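PDB 3IA7: CalG4 from Micromonospora echinospora, which belongs to the GT-B clan of glycosyltransferase-like proteins, built from two domains with parallel sheets. Local coordinates for residues Gly223-Arg228 / Leu295-Ala300; Thr259-Val264 / Ala359-Ala364. All coordinates share one frame; numbering follows the deposited sequence.

Contact 1. Residues Gly223-Arg228 / Leu295-Ala300; sequences GWQPPR and LAHARA. With CA (calcium ion), chain E.
A calcium ion held at the interface of two subunits joins Gln225 to His297, and the contact is the part of that site supplied by one chain. Gln225 gives its amide oxygen, OE1, at 2.4 Å from the calcium; His297 gives NE2 at 2.6 Å, with the metal in the plane of the imidazole. The Gln225 chain is bent at its second torsion (chi2 -72°), which carries the amide back toward the histidine although its CB starts off away from it. Two waters also bind the ion, and Leu42 O and Glu46 OE2 of the second subunit bind it from across the interface. The imidazole is braced by its neighbours. Pro226 CD sits over one face, 3.6 Å from the ring centroid, in a CH-pi contact. Trp224 brings the edge of its six-membered ring to the imidazole in an offset edge-to-face pair, planes 65° apart, with CZ3 3.8 Å from His297 ND1. That nitrogen is hydrogen-bonded to Ser293 O, while Trp224 NE1 is tied to Glu284. With ND1 held by a carbonyl, the proton most likely lies there, which would leave the lone pair of NE2 to face the calcium.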
# COMPACT_ATOMS: atom_id res chain seq x y z
N GLY A 223 -10.69 5.60 5.79
CA GLY A 223 -9.60 5.98 6.68
C GLY A 223 -10.04 6.23 8.12
O GLY A 223 -11.05 6.90 8.38
N TRP A 224 -9.27 5.71 9.07
CA TRP A 224 -9.50 5.95 10.49
C TRP A 224 -9.21 7.43 10.82
O TRP A 224 -8.25 7.99 10.28
CB TRP A 224 -8.59 5.01 11.28
CG TRP A 224 -8.66 5.16 12.77
CD1 TRP A 224 -9.42 4.41 13.65
CD2 TRP A 224 -7.95 6.13 13.56
NE1 TRP A 224 -9.19 4.85 14.95
CE2 TRP A 224 -8.32 5.91 14.92
CE3 TRP A 224 -7.05 7.16 13.26
CZ2 TRP A 224 -7.80 6.66 15.97
CZ3 TRP A 224 -6.54 7.92 14.31
CH2 TRP A 224 -6.92 7.66 15.64
N GLN A 225 -10.03 8.05 11.68
CA GLN A 225 -9.81 9.42 12.16
C GLN A 225 -9.77 9.43 13.72
O GLN A 225 -10.45 8.64 14.37
CB GLN A 225 -10.91 10.37 11.65
CG GLN A 225 -11.13 10.43 10.09
CD GLN A 225 -9.97 11.15 9.32
OE1 GLN A 225 -9.13 11.80 9.93
NE2 GLN A 225 -9.94 11.01 8.00
N PRO A 226 -9.00 10.36 14.33
CA PRO A 226 -8.91 10.43 15.79
C PRO A 226 -10.24 10.99 16.35
O PRO A 226 -11.01 11.60 15.58
CB PRO A 226 -7.72 11.40 16.03
CG PRO A 226 -7.70 12.28 14.83
CD PRO A 226 -8.16 11.39 13.68
N PRO A 227 -10.51 10.79 17.66
CA PRO A 227 -11.75 11.27 18.27
C PRO A 227 -11.83 12.79 18.49
O PRO A 227 -12.92 13.30 18.61
CB PRO A 227 -11.80 10.54 19.61
CG PRO A 227 -10.36 10.36 19.96
CD PRO A 227 -9.68 10.05 18.63
N ARG A 228 -10.68 13.47 18.60
CA ARG A 228 -10.63 14.94 18.65
C ARG A 228 -9.44 15.33 17.80
O ARG A 228 -8.51 14.54 17.69
CB ARG A 228 -10.38 15.47 20.06
CG ARG A 228 -11.11 14.78 21.16
CD ARG A 228 -10.80 15.41 22.54
NE ARG A 228 -9.45 15.15 23.06
CZ ARG A 228 -9.03 13.97 23.54
NH1 ARG A 228 -9.85 12.91 23.48
NH2 ARG A 228 -7.78 13.81 24.00
N LEU A 295 -0.97 6.12 12.05
CA LEU A 295 0.36 6.77 12.20
C LEU A 295 0.33 8.21 11.75
O LEU A 295 1.05 9.04 12.31
CB LEU A 295 1.50 6.03 11.44
CG LEU A 295 1.91 4.69 12.10
CD1 LEU A 295 2.66 3.73 11.16
CD2 LEU A 295 2.66 4.91 13.38
N ALA A 296 -0.49 8.52 10.74
CA ALA A 296 -0.55 9.93 10.30
C ALA A 296 -0.98 10.89 11.42
O ALA A 296 -0.72 12.06 11.32
CB ALA A 296 -1.45 10.10 9.01
N HIS A 297 -1.66 10.40 12.46
CA HIS A 297 -2.14 11.22 13.57
C HIS A 297 -1.35 10.93 14.85
O HIS A 297 -1.52 11.61 15.85
CB HIS A 297 -3.64 10.99 13.84
CG HIS A 297 -4.50 11.20 12.64
ND1 HIS A 297 -4.78 10.19 11.75
CD2 HIS A 297 -5.10 12.32 12.16
CE1 HIS A 297 -5.53 10.68 10.76
NE2 HIS A 297 -5.76 11.95 11.00
N ALA A 298 -0.52 9.88 14.84
CA ALA A 298 0.11 9.42 16.07
C ALA A 298 1.24 10.34 16.60
O ALA A 298 1.99 10.90 15.81
CB ALA A 298 0.65 7.97 15.90
N ARG A 299 1.38 10.41 17.92
CA ARG A 299 2.50 11.13 18.54
C ARG A 299 3.64 10.17 18.83
O ARG A 299 4.77 10.58 19.07
CB ARG A 299 2.11 11.71 19.91
CG ARG A 299 0.94 12.63 19.96
CD ARG A 299 1.24 14.11 19.72
NE ARG A 299 -0.02 14.86 19.65
CZ ARG A 299 -0.39 15.83 20.48
NH1 ARG A 299 0.40 16.23 21.47
NH2 ARG A 299 -1.57 16.43 20.32
N ALA A 300 3.31 8.88 18.88
CA ALA A 300 4.28 7.85 19.16
C ALA A 300 3.71 6.52 18.72
O ALA A 300 2.48 6.36 18.58
CB ALA A 300 4.61 7.76 20.70
CA CA E . -7.31 13.22 9.41
O HOH W 1 -6.23 15.24 9.67
O HOH W 2 -8.32 14.24 11.28

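Contact 2. Residues Thr259-Val264 / Ala359-Ala364; sequences TPWHVV and AVERLA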
# COMPACT_ATOMS: atom_id res chain seq x y z
N THR A 259 -6.41 9.21 31.01
CA THR A 259 -5.42 10.20 30.51
C THR A 259 -6.04 10.71 29.19
O THR A 259 -6.91 10.05 28.64
CB THR A 259 -4.05 9.56 30.09
OG1 THR A 259 -4.24 8.78 28.90
CG2 THR A 259 -3.43 8.69 31.19
N PRO A 260 -5.59 11.86 28.64
CA PRO A 260 -6.20 12.32 27.39
C PRO A 260 -5.80 11.49 26.16
O PRO A 260 -6.28 11.73 25.09
CB PRO A 260 -5.63 13.73 27.22
CG PRO A 260 -5.13 14.10 28.60
CD PRO A 260 -4.58 12.82 29.11
N TRP A 261 -4.93 10.51 26.32
CA TRP A 261 -4.49 9.76 25.15
C TRP A 261 -5.61 8.97 24.54
O TRP A 261 -6.54 8.57 25.23
CB TRP A 261 -3.36 8.80 25.49
CG TRP A 261 -2.03 9.48 25.72
CD1 TRP A 261 -1.59 10.05 26.89
CD2 TRP A 261 -0.95 9.60 24.79
NE1 TRP A 261 -0.32 10.53 26.73
CE2 TRP A 261 0.10 10.27 25.45
CE3 TRP A 261 -0.77 9.20 23.45
CZ2 TRP A 261 1.32 10.54 24.84
CZ3 TRP A 261 0.44 9.50 22.81
CH2 TRP A 261 1.47 10.14 23.52
N HIS A 262 -5.50 8.74 23.24
CA HIS A 262 -6.34 7.75 22.55
C HIS A 262 -5.43 6.68 22.01
O HIS A 262 -4.49 6.97 21.22
CB HIS A 262 -7.17 8.35 21.43
CG HIS A 262 -8.09 7.35 20.79
ND1 HIS A 262 -9.34 7.05 21.31
CD2 HIS A 262 -7.94 6.54 19.71
CE1 HIS A 262 -9.92 6.12 20.55
NE2 HIS A 262 -9.08 5.79 19.59
N VAL A 263 -5.70 5.43 22.41
CA VAL A 263 -4.76 4.32 22.10
C VAL A 263 -5.41 3.37 21.09
O VAL A 263 -6.56 2.89 21.30
CB VAL A 263 -4.33 3.55 23.41
CG1 VAL A 263 -3.39 2.33 23.06
CG2 VAL A 263 -3.65 4.54 24.41
N VAL A 264 -4.69 3.09 20.00
CA VAL A 264 -5.13 2.08 19.04
C VAL A 264 -4.20 0.88 19.11
O VAL A 264 -2.99 1.04 18.91
CB VAL A 264 -5.16 2.62 17.59
CG1 VAL A 264 -5.62 1.51 16.62
CG2 VAL A 264 -6.02 3.89 17.49
N ALA A 359 7.18 6.13 29.98
CA ALA A 359 8.11 5.94 28.87
C ALA A 359 7.60 6.57 27.56
O ALA A 359 8.35 7.22 26.81
CB ALA A 359 8.38 4.42 28.67
N VAL A 360 6.33 6.36 27.27
CA VAL A 360 5.75 6.90 26.04
C VAL A 360 5.67 8.42 26.15
O VAL A 360 5.96 9.15 25.19
CB VAL A 360 4.33 6.29 25.78
CG1 VAL A 360 3.55 7.10 24.74
CG2 VAL A 360 4.44 4.76 25.37
N GLU A 361 5.31 8.93 27.34
CA GLU A 361 5.15 10.37 27.45
C GLU A 361 6.51 11.07 27.27
O GLU A 361 6.62 12.09 26.58
CB GLU A 361 4.43 10.75 28.74
CG GLU A 361 2.92 10.56 28.51
CD GLU A 361 2.05 10.81 29.73
OE1 GLU A 361 2.55 11.06 30.86
OE2 GLU A 361 0.82 10.76 29.54
N ARG A 362 7.53 10.50 27.89
CA ARG A 362 8.88 11.05 27.83
C ARG A 362 9.36 11.07 26.37
O ARG A 362 9.89 12.07 25.89
CB ARG A 362 9.80 10.21 28.68
CG ARG A 362 11.24 10.44 28.44
CD ARG A 362 12.07 9.62 29.40
NE ARG A 362 11.66 9.86 30.78
CZ ARG A 362 12.03 10.93 31.50
NH1 ARG A 362 12.80 11.88 30.95
NH2 ARG A 362 11.64 11.04 32.76
N LEU A 363 9.17 9.96 25.69
CA LEU A 363 9.63 9.80 24.28
C LEU A 363 8.88 10.80 23.38
O LEU A 363 9.49 11.53 22.57
CB LEU A 363 9.40 8.37 23.78
CG LEU A 363 9.74 8.50 22.27
CD1 LEU A 363 11.21 8.18 22.04
CD2 LEU A 363 8.77 7.83 21.36
N ALA A 364 7.56 10.87 23.56
CA ALA A 364 6.73 11.73 22.71
C ALA A 364 7.05 13.18 22.95
O ALA A 364 6.88 13.95 22.03
CB ALA A 364 5.25 11.47 22.96
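Segment 259-264, a loop that runs into a strand at His262, and the helical segment 359-364 keep their backbones well separated, the nearest CA atoms, those of Trp261 and Glu361, being 9.9 Å apart, and the indole of Trp261 spans the gap. This is the helix-on-sheet packing of an alpha/beta Rossmann-like domain, the C-terminal half of the GT-B fold: helix 353-365 lies against the parallel sheet, and Trp261 reaches it from the loop that leads into strand 262-266. An ST turn shapes that loop, Trp261 N donating to Thr259 OG1 at 3.2 Å. The indole presents its far rim to the helix. There CH2 meets Val360 CG1 at 3.9 Å, an oblique approach, and Ala364 CB at 4.0 Å, near the ring plane. Val360 and Ala364 lie one helical turn apart, so a single ring corner touches both. Phe256 packs edge-to-face with the tryptophan and also touches Val360, and Leu234 of the inner strand 233-237 contacts both Trp261 and Val360. The polar side of the indole turns to Glu361, whose chain is extended beyond CG and runs past the ring in the opposite direction, its carboxylate only 22° from the indole plane. Its aliphatic part also touches the ring, CG lying 3.7 Å from Trp261 NE1. The one hydrogen bond across the contact runs from Trp261 NE1 to Glu361 OE2, 3.0 Å long and bent to 140°. It arrives at the anti lone pair of the oxygen, which lies 20° out of the indole plane.

In the fold
Contacts 1 and 2 have centres 12 Å apart and both reach the six-stranded parallel sheet of the C-terminal domain. Their segments alternate along the chain, in the order 223-228, 259-264, 295-300 and 359-364, so the two closures interlock. Segment 259-264 is where they meet: Trp224 CZ2 packs on Val264 CG2 at 3.6 Å, while Arg228 NH2 probably hydrogen-bonds to Pro260 O at 2.8 Å. Glu284, on the edge strand 283-286, serves both neighbourhoods, since this partner of the Trp224 indole also bonds to His262 of contact 2. Contact 2 thus joins helix 353-365 to the sheet inside one subunit, whereas contact 1 presents calcium ligands from the same domain to the second subunit.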